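Local coordinates for protein methyltransferase (Pyrococcus horikoshii, PDB 1IXK) that probably transfers a methyl group from S-adenosylmethionine to carbon 5 of cytidine in RNA, most likely tRNA, as a class I methyltransferase of the RsmB/NOP family, at residues S55-D58 and L59-L63; T83-P86 and F87-S91. One frame throughout, in Å; residues are numbered along the deposited sequence.

Contact 1. Residues S55-D58 and L59-L63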
loop_
_atom_site.group_PDB
_atom_site.type_symbol
_atom_site.label_atom_id
_atom_site.label_comp_id
_atom_site.label_asym_id
_atom_site.label_seq_id
_atom_site.Cartn_x
_atom_site.Cartn_y
_atom_site.Cartn_z
ATOM N N SER A 55 13.429 7.517 -18.550
ATOM C CA SER A 55 12.437 8.531 -18.225
ATOM C C SER A 55 11.046 8.004 -18.551
ATOM O O SER A 55 10.894 7.068 -19.335
ATOM C CB SER A 55 12.691 9.815 -19.023
ATOM O OG SER A 55 12.361 9.647 -20.392
ATOM N N VAL A 56 10.034 8.609 -17.940
ATOM C CA VAL A 56 8.656 8.210 -18.174
ATOM C C VAL A 56 8.276 8.530 -19.616
ATOM O O VAL A 56 7.635 7.725 -20.295
ATOM C CB VAL A 56 7.695 8.949 -17.217
ATOM C CG1 VAL A 56 6.250 8.631 -17.570
ATOM C CG2 VAL A 56 7.990 8.540 -15.780
ATOM N N GLN A 57 8.701 9.702 -20.079
ATOM C CA GLN A 57 8.411 10.157 -21.434
ATOM C C GLN A 57 8.940 9.179 -22.484
ATOM O O GLN A 57 8.238 8.844 -23.440
ATOM C CB GLN A 57 9.027 11.539 -21.660
ATOM C CG GLN A 57 8.273 12.401 -22.657
ATOM C CD GLN A 57 9.103 13.566 -23.164
ATOM O OE1 GLN A 57 10.080 13.376 -23.890
ATOM N NE2 GLN A 57 8.723 14.779 -22.780
ATOM N N ASP A 58 10.178 8.723 -22.306
ATOM C CA ASP A 58 10.782 7.785 -23.248
ATOM C C ASP A 58 10.164 6.391 -23.213
ATOM O O ASP A 58 9.942 5.780 -24.261
ATOM C CB ASP A 58 12.291 7.667 -23.007
ATOM C CG ASP A 58 13.045 8.919 -23.408
ATOM O OD1 ASP A 58 12.629 9.570 -24.389
ATOM O OD2 ASP A 58 14.057 9.249 -22.754
ATOM N N LEU A 59 9.899 5.881 -22.013
ATOM C CA LEU A 59 9.311 4.555 -21.875
ATOM C C LEU A 59 7.931 4.517 -22.521
ATOM O O LEU A 59 7.591 3.561 -23.223
ATOM C CB LEU A 59 9.215 4.167 -20.393
ATOM C CG LEU A 59 8.661 2.782 -20.028
ATOM C CD1 LEU A 59 7.157 2.738 -20.268
ATOM C CD2 LEU A 59 9.367 1.708 -20.838
ATOM N N VAL A 60 7.138 5.556 -22.284
ATOM C CA VAL A 60 5.796 5.630 -22.848
ATOM C C VAL A 60 5.815 5.595 -24.372
ATOM O O VAL A 60 4.998 4.919 -24.993
ATOM C CB VAL A 60 5.065 6.907 -22.386
ATOM C CG1 VAL A 60 3.799 7.114 -23.208
ATOM C CG2 VAL A 60 4.717 6.793 -20.901
ATOM N N LYS A 61 6.743 6.330 -24.975
ATOM C CA LYS A 61 6.837 6.354 -26.431
ATOM C C LYS A 61 7.195 4.969 -26.961
ATOM O O LYS A 61 6.646 4.518 -27.965
ATOM C CB LYS A 61 7.877 7.379 -26.878
ATOM C CG LYS A 61 7.484 8.808 -26.548
ATOM C CD LYS A 61 8.618 9.779 -26.834
ATOM C CE LYS A 61 8.247 11.191 -26.416
ATOM N NZ LYS A 61 9.413 12.107 -26.527
ATOM N N ARG A 62 8.104 4.287 -26.272
ATOM C CA ARG A 62 8.521 2.952 -26.681
ATOM C C ARG A 62 7.383 1.937 -26.639
ATOM O O ARG A 62 7.219 1.144 -27.567
ATOM C CB ARG A 62 9.672 2.461 -25.802
ATOM C CG ARG A 62 10.994 3.159 -26.063
ATOM C CD ARG A 62 12.104 2.622 -25.162
ATOM N NE ARG A 62 12.202 1.164 -25.204
ATOM C CZ ARG A 62 13.259 0.474 -24.782
ATOM N NH1 ARG A 62 14.314 1.113 -24.289
ATOM N NH2 ARG A 62 13.262 -0.851 -24.851
ATOM N N LEU A 63 6.605 1.948 -25.559
ATOM C CA LEU A 63 5.491 1.015 -25.420
ATOM C C LEU A 63 4.350 1.320 -26.387
ATOM O O LEU A 63 3.766 0.411 -26.972
ATOM C CB LEU A 63 4.964 1.013 -23.976
ATOM C CG LEU A 63 5.855 0.284 -22.961
ATOM C CD1 LEU A 63 5.139 0.175 -21.612
ATOM C CD2 LEU A 63 6.171 -1.114 -23.485
#

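Contact 2. Residues T83-P86 and F87-S91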
loop_
_atom_site.group_PDB
_atom_site.type_symbol
_atom_site.label_atom_id
_atom_site.label_comp_id
_atom_site.label_asym_id
_atom_site.label_seq_id
_atom_site.Cartn_x
_atom_site.Cartn_y
_atom_site.Cartn_z
ATOM N N THR A 83 -4.786 -0.470 -21.061
ATOM C CA THR A 83 -6.116 -0.424 -21.657
ATOM C C THR A 83 -6.056 -1.229 -22.952
ATOM O O THR A 83 -7.081 -1.654 -23.484
ATOM C CB THR A 83 -6.556 1.018 -21.965
ATOM O OG1 THR A 83 -5.566 1.665 -22.770
ATOM C CG2 THR A 83 -6.744 1.795 -20.672
ATOM N N ARG A 84 -4.841 -1.424 -23.454
ATOM C CA ARG A 84 -4.618 -2.218 -24.661
ATOM C C ARG A 84 -3.295 -2.941 -24.494
ATOM O O ARG A 84 -2.231 -2.324 -24.468
ATOM C CB ARG A 84 -4.556 -1.350 -25.921
ATOM C CG ARG A 84 -4.494 -2.173 -27.223
ATOM C CD ARG A 84 -4.553 -1.278 -28.457
ATOM N NE ARG A 84 -4.879 -2.012 -29.682
ATOM C CZ ARG A 84 -4.022 -2.753 -30.382
ATOM N NH1 ARG A 84 -4.434 -3.378 -31.481
ATOM N NH2 ARG A 84 -2.755 -2.865 -30.000
ATOM N N GLU A 85 -3.367 -4.255 -24.365
ATOM C CA GLU A 85 -2.173 -5.057 -24.199
ATOM C C GLU A 85 -2.131 -6.026 -25.361
ATOM O O GLU A 85 -2.547 -7.182 -25.223
ATOM C CB GLU A 85 -2.238 -5.833 -22.886
ATOM C CG GLU A 85 -0.894 -6.307 -22.378
ATOM C CD GLU A 85 -1.003 -7.005 -21.036
ATOM O OE1 GLU A 85 -2.083 -6.929 -20.412
ATOM O OE2 GLU A 85 -0.009 -7.623 -20.602
ATOM N N PRO A 86 -1.627 -5.574 -26.525
ATOM C CA PRO A 86 -1.580 -6.494 -27.656
ATOM C C PRO A 86 -1.098 -7.842 -27.170
ATOM O O PRO A 86 -1.886 -8.800 -27.151
ATOM C CB PRO A 86 -0.605 -5.819 -28.632
ATOM C CG PRO A 86 0.198 -4.925 -27.782
ATOM C CD PRO A 86 -0.820 -4.380 -26.815
ATOM N N PHE A 87 0.175 -7.926 -26.777
ATOM C CA PHE A 87 0.725 -9.183 -26.268
ATOM C C PHE A 87 1.151 -8.932 -24.827
ATOM O O PHE A 87 1.160 -7.787 -24.379
ATOM C CB PHE A 87 1.928 -9.664 -27.106
ATOM C CG PHE A 87 3.024 -8.634 -27.272
ATOM C CD1 PHE A 87 2.829 -7.508 -28.070
ATOM C CD2 PHE A 87 4.252 -8.792 -26.632
ATOM C CE1 PHE A 87 3.841 -6.559 -28.231
ATOM C CE2 PHE A 87 5.268 -7.851 -26.787
ATOM C CZ PHE A 87 5.062 -6.731 -27.586
ATOM N N SER A 88 1.500 -9.995 -24.107
ATOM C CA SER A 88 1.908 -9.888 -22.706
ATOM C C SER A 88 2.971 -8.828 -22.466
ATOM O O SER A 88 4.037 -8.854 -23.079
ATOM C CB SER A 88 2.418 -11.237 -22.204
ATOM O OG SER A 88 2.790 -11.149 -20.840
ATOM N N ILE A 89 2.676 -7.909 -21.551
ATOM C CA ILE A 89 3.598 -6.832 -21.226
ATOM C C ILE A 89 4.876 -7.380 -20.602
ATOM O O ILE A 89 5.936 -6.761 -20.691
ATOM C CB ILE A 89 2.947 -5.810 -20.257
ATOM C CG1 ILE A 89 3.897 -4.637 -20.013
ATOM C CG2 ILE A 89 2.595 -6.482 -18.939
ATOM C CD1 ILE A 89 4.175 -3.810 -21.245
ATOM N N THR A 90 4.777 -8.547 -19.975
ATOM C CA THR A 90 5.940 -9.162 -19.348
ATOM C C THR A 90 6.840 -9.873 -20.365
ATOM O O THR A 90 7.891 -10.405 -20.013
ATOM C CB THR A 90 5.517 -10.159 -18.239
ATOM O OG1 THR A 90 4.512 -11.047 -18.743
ATOM C CG2 THR A 90 4.969 -9.408 -17.028
ATOM N N SER A 91 6.434 -9.873 -21.630
ATOM C CA SER A 91 7.235 -10.508 -22.674
ATOM C C SER A 91 8.027 -9.452 -23.438
ATOM O O SER A 91 8.789 -9.770 -24.349
ATOM C CB SER A 91 6.340 -11.286 -23.648
ATOM O OG SER A 91 5.720 -12.390 -23.009
HETATM O O HOH W 1 0.749 -9.529 -18.932
#

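Contact 1. Residues S55-D58 and L59-L63
Lys61 NZ donates to Gln57 OE1 at 3.0 Å, a side-chain bond between residues one helical turn apart on the exposed flank of helix 56-65. The two chains lie alongside each other and point the same way, Lys61 extended beyond CG and Gln57 bent only at its amide. The ammonium sits 54° above the amide plane and misses the oxygen's lone pairs, so the bond is loosely directed. Lys61 CG, beside its own backbone N (chi1 -66°), comes within 3.2 Å of Gln57 O, which starts the lysine back along the first turn. Asp58 OD1 stands 4.6 Å from Lys61 NZ, too far for contact but likely to favour the positive charge. Ser55 caps the helix: its OG accepts from Asp58 N at 3.0 Å and donates weakly to Asp58 OD2, so one hydroxyl is held twice. Regular backbone bonds follow, Leu59 N to Ser55 O and Val60 N to Val56 O. On another side of the helix Val56 CG1 meets Val60 CG2 at 4.1 Å, and both valines rest on Phe80 of strand 79-82. Leu59 faces Phe47 and Val49 of strand 46-49, while Arg62 reaches a salt bridge with Glu94 of helix 93-96.

Contact 2. Residues T83-P86 and F87-S91
Glu85 reaches forward along the chain to Ile89, and its carboxylate takes the amide at the start of the 3-10 segment 89-91. From CB, which only skirts Phe87 O, the chain runs extended: Glu85 CG lies 3.2 Å from Phe87 O, and Glu85 CD comes within 3.8 Å of Ile89 N. Its first torsion, -160°, sets CG roughly opposite the backbone N and directs the carboxylate past the Phe87 carbonyl. At the tip Glu85 OE2 accepts from Ile89 N at 2.9 Å through its anti lone pair, with an N-H...O angle of 161°. Ile89 CG2 packs 3.3 Å from Glu85 OE2, the two side chains crossing near a right angle. A water donates to Glu85 OE2 at 2.6 Å. The same water also bonds Ser88 OG, while Glu85 OE1 forms a salt bridge with Arg45. With the carboxylate cut back to an alanine, the Ile89 amide would probably lose its acceptor and Arg45 its mate in the salt bridge. Nearer the surface Pro86 CG meets Phe87 CD1 at 3.7 Å, and the Phe87 ring stacks edge-to-face with Phe68. Beyond Ile89, Thr90 OG1 donates to Ser88 OG, and Ser91 N closes the turn on Ser88 O. The run thus leads from a classic beta bulge, where Thr83 and Arg84 both face Gln69, through a carboxylate-braced loop into a short 3-10 turn.

Overall arrangement
Both contacts are local and lie near the surface of the region matching the N-terminal domain of RsmF, on the same side of the chain's centre and away from the predicted S-adenosylmethionine site. Their centres lie about 15 Å apart. Contact 1 is regular helix, with repeating backbone bonds and a side-chain bond on its exposed flank; contact 2 is irregular chain, where a carboxylate supplies the acceptor for a backbone amide. Each turns one buried face to the four-stranded antiparallel sheet: residues 59-63 pack on strand 46-49, and Ile89 of contact 2 on strand 100-102. These inner faces meet directly, Leu63 CD2 lying 4.0 Å from Ile89 CD1, so hydrophobic packing joins two elements whose outer sides carry polar bonds.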